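Local structure of putative iron binding protein (Bordetella pertussis Tohama I, 1Y9U) at residues A[91-99]-A[297-305]. The protein binds ferric iron through tyrosine ligands and, as a periplasmic solute-binding protein, probably serves iron uptake. Residues are numbered along the deposited sequence; the frame is centred on the assembly and turned at random.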
loop_
_atom_site.group_PDB
_atom_site.type_symbol
_atom_site.label_atom_id
_atom_site.label_comp_id
_atom_site.label_asym_id
_atom_site.label_seq_id
_atom_site.Cartn_x
_atom_site.Cartn_y
_atom_site.Cartn_z
ATOM N N ASN A 91 -1.552 12.957 -7.755
ATOM C CA ASN A 91 -0.469 12.550 -6.863
ATOM C C ASN A 91 -0.228 11.035 -6.806
ATOM O O ASN A 91 0.772 10.585 -6.249
ATOM C CB ASN A 91 -0.677 13.158 -5.464
ATOM C CG ASN A 91 -1.821 12.527 -4.708
ATOM O OD1 ASN A 91 -2.912 12.339 -5.235
ATOM N ND2 ASN A 91 -1.574 12.214 -3.428
ATOM N N LEU A 92 -1.134 10.265 -7.395
ATOM C CA LEU A 92 -1.103 8.808 -7.373
ATOM C C LEU A 92 -0.933 8.208 -8.773
ATOM O O LEU A 92 -1.255 7.055 -8.992
ATOM C CB LEU A 92 -2.402 8.292 -6.730
ATOM C CG LEU A 92 -2.627 8.731 -5.283
ATOM C CD1 LEU A 92 -4.042 8.405 -4.777
ATOM C CD2 LEU A 92 -1.572 8.101 -4.350
ATOM N N ARG A 93 -0.427 9.005 -9.705
ATOM C CA ARG A 93 -0.047 8.505 -11.021
ATOM C C ARG A 93 1.198 9.211 -11.513
ATOM O O ARG A 93 1.518 10.306 -11.068
ATOM C CB ARG A 93 -1.178 8.652 -12.049
ATOM C CG ARG A 93 -1.812 10.015 -12.159
ATOM C CD ARG A 93 -2.890 10.065 -13.226
ATOM N NE ARG A 93 -3.849 11.132 -13.019
ATOM C CZ ARG A 93 -3.695 12.384 -13.417
ATOM N NH1 ARG A 93 -2.604 12.741 -14.048
ATOM N NH2 ARG A 93 -4.628 13.274 -13.154
ATOM N N GLY A 94 1.902 8.557 -12.420
ATOM C CA GLY A 94 3.113 9.123 -12.992
ATOM C C GLY A 94 2.760 10.051 -14.148
ATOM O O GLY A 94 1.729 9.913 -14.806
ATOM N N ALA A 95 3.627 11.012 -14.409
ATOM C CA ALA A 95 3.447 11.886 -15.566
ATOM C C ALA A 95 3.355 11.103 -16.892
ATOM O O ALA A 95 3.978 10.052 -17.059
ATOM C CB ALA A 95 4.574 12.873 -15.621
ATOM N N GLU A 96 2.544 11.614 -17.818
ATOM C CA GLU A 96 2.432 11.042 -19.168
ATOM C C GLU A 96 2.008 9.572 -19.158
ATOM O O GLU A 96 2.383 8.797 -20.033
ATOM C CB GLU A 96 3.756 11.185 -19.929
ATOM C CG GLU A 96 4.323 12.597 -19.953
ATOM C CD GLU A 96 5.550 12.712 -20.848
ATOM O OE1 GLU A 96 5.397 12.583 -22.079
ATOM O OE2 GLU A 96 6.668 12.924 -20.327
ATOM N N GLY A 97 1.223 9.197 -18.157
ATOM C CA GLY A 97 0.656 7.869 -18.083
ATOM C C GLY A 97 1.697 6.785 -17.959
ATOM O O GLY A 97 1.510 5.706 -18.477
ATOM N N SER A 98 2.756 7.044 -17.194
ATOM C CA SER A 98 3.812 6.067 -16.996
ATOM C C SER A 98 3.493 4.917 -15.987
ATOM O O SER A 98 3.974 3.801 -16.137
ATOM C CB SER A 98 5.104 6.793 -16.588
ATOM O OG SER A 98 4.885 7.623 -15.448
ATOM N N TRP A 99 2.727 5.216 -14.947
ATOM C CA TRP A 99 2.248 4.228 -13.966
ATOM C C TRP A 99 1.020 4.819 -13.294
ATOM O O TRP A 99 0.829 6.026 -13.291
ATOM C CB TRP A 99 3.308 3.886 -12.894
ATOM C CG TRP A 99 3.828 5.064 -12.162
ATOM C CD1 TRP A 99 4.944 5.792 -12.462
ATOM C CD2 TRP A 99 3.271 5.662 -10.992
ATOM N NE1 TRP A 99 5.084 6.831 -11.581
ATOM C CE2 TRP A 99 4.081 6.766 -10.654
ATOM C CE3 TRP A 99 2.151 5.392 -10.195
ATOM C CZ2 TRP A 99 3.807 7.589 -9.562
ATOM C CZ3 TRP A 99 1.877 6.217 -9.124
ATOM C CH2 TRP A 99 2.695 7.309 -8.822
ATOM N N VAL A 297 -6.311 11.457 2.341
ATOM C CA VAL A 297 -5.076 10.940 1.769
ATOM C C VAL A 297 -4.042 12.051 1.689
ATOM O O VAL A 297 -4.345 13.152 1.247
ATOM C CB VAL A 297 -5.309 10.359 0.353
ATOM C CG1 VAL A 297 -4.026 9.894 -0.260
ATOM C CG2 VAL A 297 -6.344 9.250 0.384
ATOM N N ASP A 298 -2.820 11.767 2.136
ATOM C CA ASP A 298 -1.718 12.707 2.000
ATOM C C ASP A 298 -1.655 13.226 0.568
ATOM O O ASP A 298 -1.660 12.436 -0.376
ATOM C CB ASP A 298 -0.442 11.979 2.413
ATOM C CG ASP A 298 0.743 12.876 2.575
ATOM O OD1 ASP A 298 0.676 14.099 2.296
ATOM O OD2 ASP A 298 1.818 12.390 2.980
ATOM N N THR A 299 -1.586 14.554 0.407
ATOM C CA THR A 299 -1.453 15.135 -0.937
ATOM C C THR A 299 -0.079 14.938 -1.563
ATOM O O THR A 299 0.104 15.152 -2.762
ATOM C CB THR A 299 -1.788 16.625 -0.947
ATOM O OG1 THR A 299 -0.967 17.315 0.007
ATOM C CG2 THR A 299 -3.239 16.881 -0.545
ATOM N N LEU A 300 0.895 14.512 -0.759
ATOM C CA LEU A 300 2.234 14.238 -1.241
ATOM C C LEU A 300 2.188 13.337 -2.484
ATOM O O LEU A 300 1.500 12.309 -2.480
ATOM C CB LEU A 300 3.039 13.538 -0.135
ATOM C CG LEU A 300 4.516 13.327 -0.409
ATOM C CD1 LEU A 300 5.260 14.660 -0.254
ATOM C CD2 LEU A 300 5.125 12.304 0.537
ATOM N N PRO A 301 2.893 13.675 -3.553
ATOM C CA PRO A 301 3.076 12.719 -4.642
ATOM C C PRO A 301 3.765 11.469 -4.119
ATOM O O PRO A 301 4.801 11.574 -3.476
ATOM C CB PRO A 301 3.955 13.486 -5.641
ATOM C CG PRO A 301 3.707 14.902 -5.324
ATOM C CD PRO A 301 3.534 14.973 -3.840
ATOM N N VAL A 302 3.176 10.294 -4.309
ATOM C CA VAL A 302 3.781 9.086 -3.756
ATOM C C VAL A 302 5.130 8.791 -4.373
ATOM O O VAL A 302 5.929 8.076 -3.786
ATOM C CB VAL A 302 2.865 7.839 -3.830
ATOM C CG1 VAL A 302 1.699 8.000 -2.878
ATOM C CG2 VAL A 302 2.391 7.546 -5.266
ATOM N N ALA A 303 5.424 9.367 -5.543
ATOM C CA ALA A 303 6.759 9.234 -6.108
ATOM C C ALA A 303 7.859 9.751 -5.161
ATOM O O ALA A 303 8.973 9.250 -5.209
ATOM C CB ALA A 303 6.850 9.910 -7.464
ATOM N N GLU A 304 7.518 10.719 -4.312
ATOM C CA GLU A 304 8.434 11.227 -3.265
ATOM C C GLU A 304 8.912 10.133 -2.311
ATOM O O GLU A 304 10.023 10.203 -1.767
ATOM C CB GLU A 304 7.787 12.373 -2.465
ATOM C CG GLU A 304 7.530 13.640 -3.263
ATOM C CD GLU A 304 8.787 14.476 -3.441
ATOM O OE1 GLU A 304 9.466 14.295 -4.458
ATOM O OE2 GLU A 304 9.096 15.289 -2.548
ATOM N N ILE A 305 8.073 9.134 -2.074
ATOM C CA ILE A 305 8.454 8.019 -1.211
ATOM C C ILE A 305 9.645 7.270 -1.821
ATOM O O ILE A 305 10.605 6.924 -1.136
ATOM C CB ILE A 305 7.248 7.077 -0.977
ATOM C CG1 ILE A 305 6.198 7.771 -0.129
ATOM C CG2 ILE A 305 7.684 5.771 -0.338
ATOM C CD1 ILE A 305 4.846 7.129 -0.262
HETATM O O HOH W 1 3.455 10.526 -7.350
#
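Asn91 grips the loop that leads into helix 303-318 with both its side chain and its backbone, at a place in this periplasmic-binding-protein fold where the loop before strand 100-112 meets the approach to the last helix. With CG lodged between the backbone N and the carbonyl carbon (chi1 71°), the amide is turned toward the carbonyls of 298-300, and ND2 donates to Leu300 O at 3.2 Å, with the acceptor close to the amide plane of Asn91 but the donor well above the carbonyl plane of Leu300. Asp298 OD1 accepts the N-H of Leu300 in an Asx turn, which is consistent with a fixed course for the backbone beside the amide.

Val302 carries the apolar part, its two methyls going to different partners. CG1 lies 3.6 Å from CD2 of Leu92, while CG2 points to the six-membered end of the Trp99 indole, 3.6 Å from CH2, approaching the ring obliquely. One face of that indole is covered by its own loop, with Gly94 N over its centre. Ile64 of helix 64-72 touches both Trp99 and Val302, joining that helix to the contact. Asn91 O accepts a nearly straight bond from Val302 N (3.1 Å, 163°) and one from a water, which in turn accepts from Ala303 N at 2.9 Å.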